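Local coordinates for Tat (Twin-arginine translocation) pathway signal sequence containing protein (Mycobacterium tuberculosis, PDB 5IMU), which is of unknown function; this fragment of it pairs an alpha/beta/alpha sandwich with a bundle of alpha helices, at residues W33-R38 with T44-D49. Residues are numbered along the deposited sequence; the frame is centred on the assembly and turned at random.
Sequences WAAGLR and TLLVTD
Trp33 and Thr48 meet at one end of an antiparallel beta hairpin whose arms, 33-37 and 44-48, form the two central strands of a four-stranded mixed sheet, the middle layer of an alpha/beta/alpha sandwich, between helices 6-27 and 79-83. Four backbone hydrogen bonds join the arms, two between Ala34 and Val47 and two between Gly36 and Leu45; the shortest runs 2.8 Å from Leu45 N to Gly36 O. On the face turned to helix 6-27, Trp33 holds CG anti to its carbonyl carbon (chi1 -61°), which sets one face of the six-membered ring against Thr48. There Thr48 CB makes a CH-pi contact 3.9 Å from the ring centroid, 20° off the normal, while the indole NE1 is hydrogen-bonded to Glu28 O. Threonine suits this spot: its CB and CG2 lie against the ring while OG1 is hydrogen-bonded to Ser32 O. Next along this face, Leu46 CD1 lies 4.3 Å from Trp33 CE3 and 4.1 Å from Ala35 CB; alanine, with only a methyl, fits between the strand and helix 6-27, where it also touches Val21. Beyond it, Leu37 CD1 comes near Thr44, whose OG1 is hydrogen-bonded to Arg16 NH1; Thr44 also belongs to the potassium site with Asn64 and Thr66. The other face meets helix 79-83. Here Ala34 CB touches Val47 CG2, and both side chains pack on Leu83. Gly36, lacking a side chain, leaves its side of the pair to Leu45. Arg38, bent at chi2 (-94°), folds back over Leu45 while its NH1 hydrogen-bonds to Leu83 O and Ala85 O, and Leu45 CD2 lies over one guanidinium face, 3.4 Å from Arg38 NH2.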
ATOM      1  N   TRP A  33      -2.435  11.676   1.143  1.00 11.29           N
ATOM      2  CA  TRP A  33      -1.098  11.250   0.756  1.00  9.46           C
ATOM      3  C   TRP A  33      -0.085  12.326   1.121  1.00  9.81           C
ATOM      4  O   TRP A  33      -0.426  13.504   1.246  1.00 11.65           O
ATOM      5  CB  TRP A  33      -0.994  10.985  -0.755  1.00  8.56           C
ATOM      6  CG  TRP A  33      -1.893   9.909  -1.292  1.00 15.87           C
ATOM      7  CD1 TRP A  33      -3.159  10.065  -1.778  1.00 11.04           C
ATOM      8  CD2 TRP A  33      -1.577   8.519  -1.436  1.00 13.53           C
ATOM      9  NE1 TRP A  33      -3.658   8.856  -2.201  1.00  8.70           N
ATOM     10  CE2 TRP A  33      -2.704   7.891  -2.002  1.00 12.74           C
ATOM     11  CE3 TRP A  33      -0.452   7.743  -1.135  1.00 12.99           C
ATOM     12  CZ2 TRP A  33      -2.740   6.524  -2.272  1.00 13.35           C
ATOM     13  CZ3 TRP A  33      -0.491   6.386  -1.404  1.00 12.70           C
ATOM     14  CH2 TRP A  33      -1.626   5.791  -1.967  1.00  9.32           C
ATOM     15  N   ALA A  34       1.172  11.910   1.266  1.00 11.74           N
ATOM     16  CA  ALA A  34       2.271  12.849   1.444  1.00  9.11           C
ATOM     17  C   ALA A  34       3.564  12.215   0.954  1.00 11.11           C
ATOM     18  O   ALA A  34       3.736  10.994   1.014  1.00 11.85           O
ATOM     19  CB  ALA A  34       2.424  13.284   2.905  1.00  9.92           C
ATOM     20  N   ALA A  35       4.472  13.059   0.469  1.00 13.08           N
ATOM     21  CA  ALA A  35       5.805  12.633   0.071  1.00 10.07           C
ATOM     22  C   ALA A  35       6.831  13.636   0.576  1.00 12.33           C
ATOM     23  O   ALA A  35       6.577  14.842   0.615  1.00 12.06           O
ATOM     24  CB  ALA A  35       5.929  12.480  -1.449  1.00 10.77           C
ATOM     25  N   GLY A  36       7.992  13.127   0.958  1.00 10.27           N
ATOM     26  CA  GLY A  36       9.037  13.965   1.517  1.00 14.75           C
ATOM     27  C   GLY A  36      10.407  13.487   1.092  1.00 14.01           C
ATOM     28  O   GLY A  36      10.621  12.304   0.817  1.00 12.70           O
ATOM     29  N   LEU A  37      11.342  14.430   1.038  1.00 11.68           N
ATOM     30  CA  LEU A  37      12.732  14.152   0.692  1.00 10.19           C
ATOM     31  C   LEU A  37      13.554  14.092   1.974  1.00 14.97           C
ATOM     32  O   LEU A  37      13.560  15.048   2.756  1.00 12.15           O
ATOM     33  CB  LEU A  37      13.293  15.222  -0.246  1.00 11.97           C
ATOM     34  CG  LEU A  37      14.703  14.956  -0.780  1.00 15.55           C
ATOM     35  CD1 LEU A  37      14.707  13.748  -1.710  1.00 19.18           C
ATOM     36  CD2 LEU A  37      15.274  16.180  -1.483  1.00 19.80           C
ATOM     37  N   ARG A  38      14.240  12.972   2.186  1.00 12.16           N
ATOM     38  CA  ARG A  38      15.106  12.825   3.346  1.00 16.25           C
ATOM     39  C   ARG A  38      16.350  13.696   3.199  1.00 16.96           C
ATOM     40  O   ARG A  38      16.676  14.186   2.112  1.00 16.70           O
ATOM     41  CB  ARG A  38      15.508  11.362   3.534  1.00 21.84           C
ATOM     42  CG  ARG A  38      14.370  10.443   3.955  1.00 22.00           C
ATOM     43  CD  ARG A  38      14.327  10.291   5.467  1.00 30.86           C
ATOM     44  NE  ARG A  38      13.514   9.153   5.883  1.00 30.87           N
ATOM     45  CZ  ARG A  38      12.409   9.248   6.615  1.00 31.70           C
ATOM     46  NH1 ARG A  38      11.977  10.435   7.024  1.00 20.82           N
ATOM     47  NH2 ARG A  38      11.738   8.153   6.944  1.00 30.43           N
ATOM     48  N   THR A  44      13.194   9.486  -1.398  1.00 14.81           N
ATOM     49  CA  THR A  44      11.860  10.077  -1.429  1.00 13.90           C
ATOM     50  C   THR A  44      10.891   9.112  -0.754  1.00 15.04           C
ATOM     51  O   THR A  44      10.656   8.006  -1.252  1.00 10.78           O
ATOM     52  CB  THR A  44      11.421  10.377  -2.860  1.00 14.94           C
ATOM     53  OG1 THR A  44      12.357  11.271  -3.476  1.00 17.08           O
ATOM     54  CG2 THR A  44      10.039  11.013  -2.870  1.00 11.15           C
ATOM     55  N   LEU A  45      10.330   9.533   0.375  1.00 10.88           N
ATOM     56  CA  LEU A  45       9.417   8.716   1.163  1.00 12.22           C
ATOM     57  C   LEU A  45       7.979   9.067   0.808  1.00 13.71           C
ATOM     58  O   LEU A  45       7.628  10.249   0.739  1.00 11.42           O
ATOM     59  CB  LEU A  45       9.660   8.933   2.658  1.00 12.48           C
ATOM     60  CG  LEU A  45       8.752   8.192   3.640  1.00 16.86           C
ATOM     61  CD1 LEU A  45       8.983   6.692   3.561  1.00 16.87           C
ATOM     62  CD2 LEU A  45       8.979   8.703   5.052  1.00 18.21           C
ATOM     63  N   LEU A  46       7.151   8.046   0.587  1.00  8.39           N
ATOM     64  CA  LEU A  46       5.752   8.222   0.210  1.00 11.93           C
ATOM     65  C   LEU A  46       4.860   7.491   1.203  1.00 13.66           C
ATOM     66  O   LEU A  46       5.106   6.321   1.520  1.00 11.18           O
ATOM     67  CB  LEU A  46       5.495   7.701  -1.206  1.00 16.02           C
ATOM     68  CG  LEU A  46       4.044   7.771  -1.685  1.00 24.82           C
ATOM     69  CD1 LEU A  46       3.550   9.208  -1.741  1.00 17.30           C
ATOM     70  CD2 LEU A  46       3.899   7.101  -3.035  1.00 24.01           C
ATOM     71  N   VAL A  47       3.823   8.176   1.691  1.00 13.92           N
ATOM     72  CA  VAL A  47       2.941   7.619   2.711  1.00 10.67           C
ATOM     73  C   VAL A  47       1.488   7.963   2.406  1.00 14.87           C
ATOM     74  O   VAL A  47       1.184   8.940   1.716  1.00 10.37           O
ATOM     75  CB  VAL A  47       3.291   8.125   4.130  1.00 10.88           C
ATOM     76  CG1 VAL A  47       4.740   7.822   4.482  1.00 11.13           C
ATOM     77  CG2 VAL A  47       2.996   9.615   4.255  1.00 10.72           C
ATOM     78  N   THR A  48       0.593   7.125   2.924  1.00 13.00           N
ATOM     79  CA  THR A  48      -0.791   7.474   3.194  1.00 10.44           C
ATOM     80  C   THR A  48      -1.094   7.046   4.624  1.00  9.87           C
ATOM     81  O   THR A  48      -0.415   6.181   5.184  1.00 10.29           O
ATOM     82  CB  THR A  48      -1.771   6.800   2.221  1.00 12.63           C
ATOM     83  OG1 THR A  48      -3.118   7.099   2.611  1.00 11.44           O
ATOM     84  CG2 THR A  48      -1.575   5.290   2.228  1.00 11.06           C
ATOM     85  N   ASP A  49      -2.108   7.663   5.226  1.00 10.24           N
ATOM     86  CA  ASP A  49      -2.489   7.323   6.590  1.00 14.13           C
ATOM     87  C   ASP A  49      -3.587   6.266   6.644  1.00 14.68           C
ATOM     88  O   ASP A  49      -4.210   6.084   7.697  1.00 12.97           O
ATOM     89  CB  ASP A  49      -2.912   8.580   7.358  1.00 12.80           C
ATOM     90  CG  ASP A  49      -4.143   9.250   6.770  1.00 14.78           C
ATOM     91  OD1 ASP A  49      -4.586   8.862   5.667  1.00 15.46           O
ATOM     92  OD2 ASP A  49      -4.672  10.177   7.419  1.00 14.46           O
TER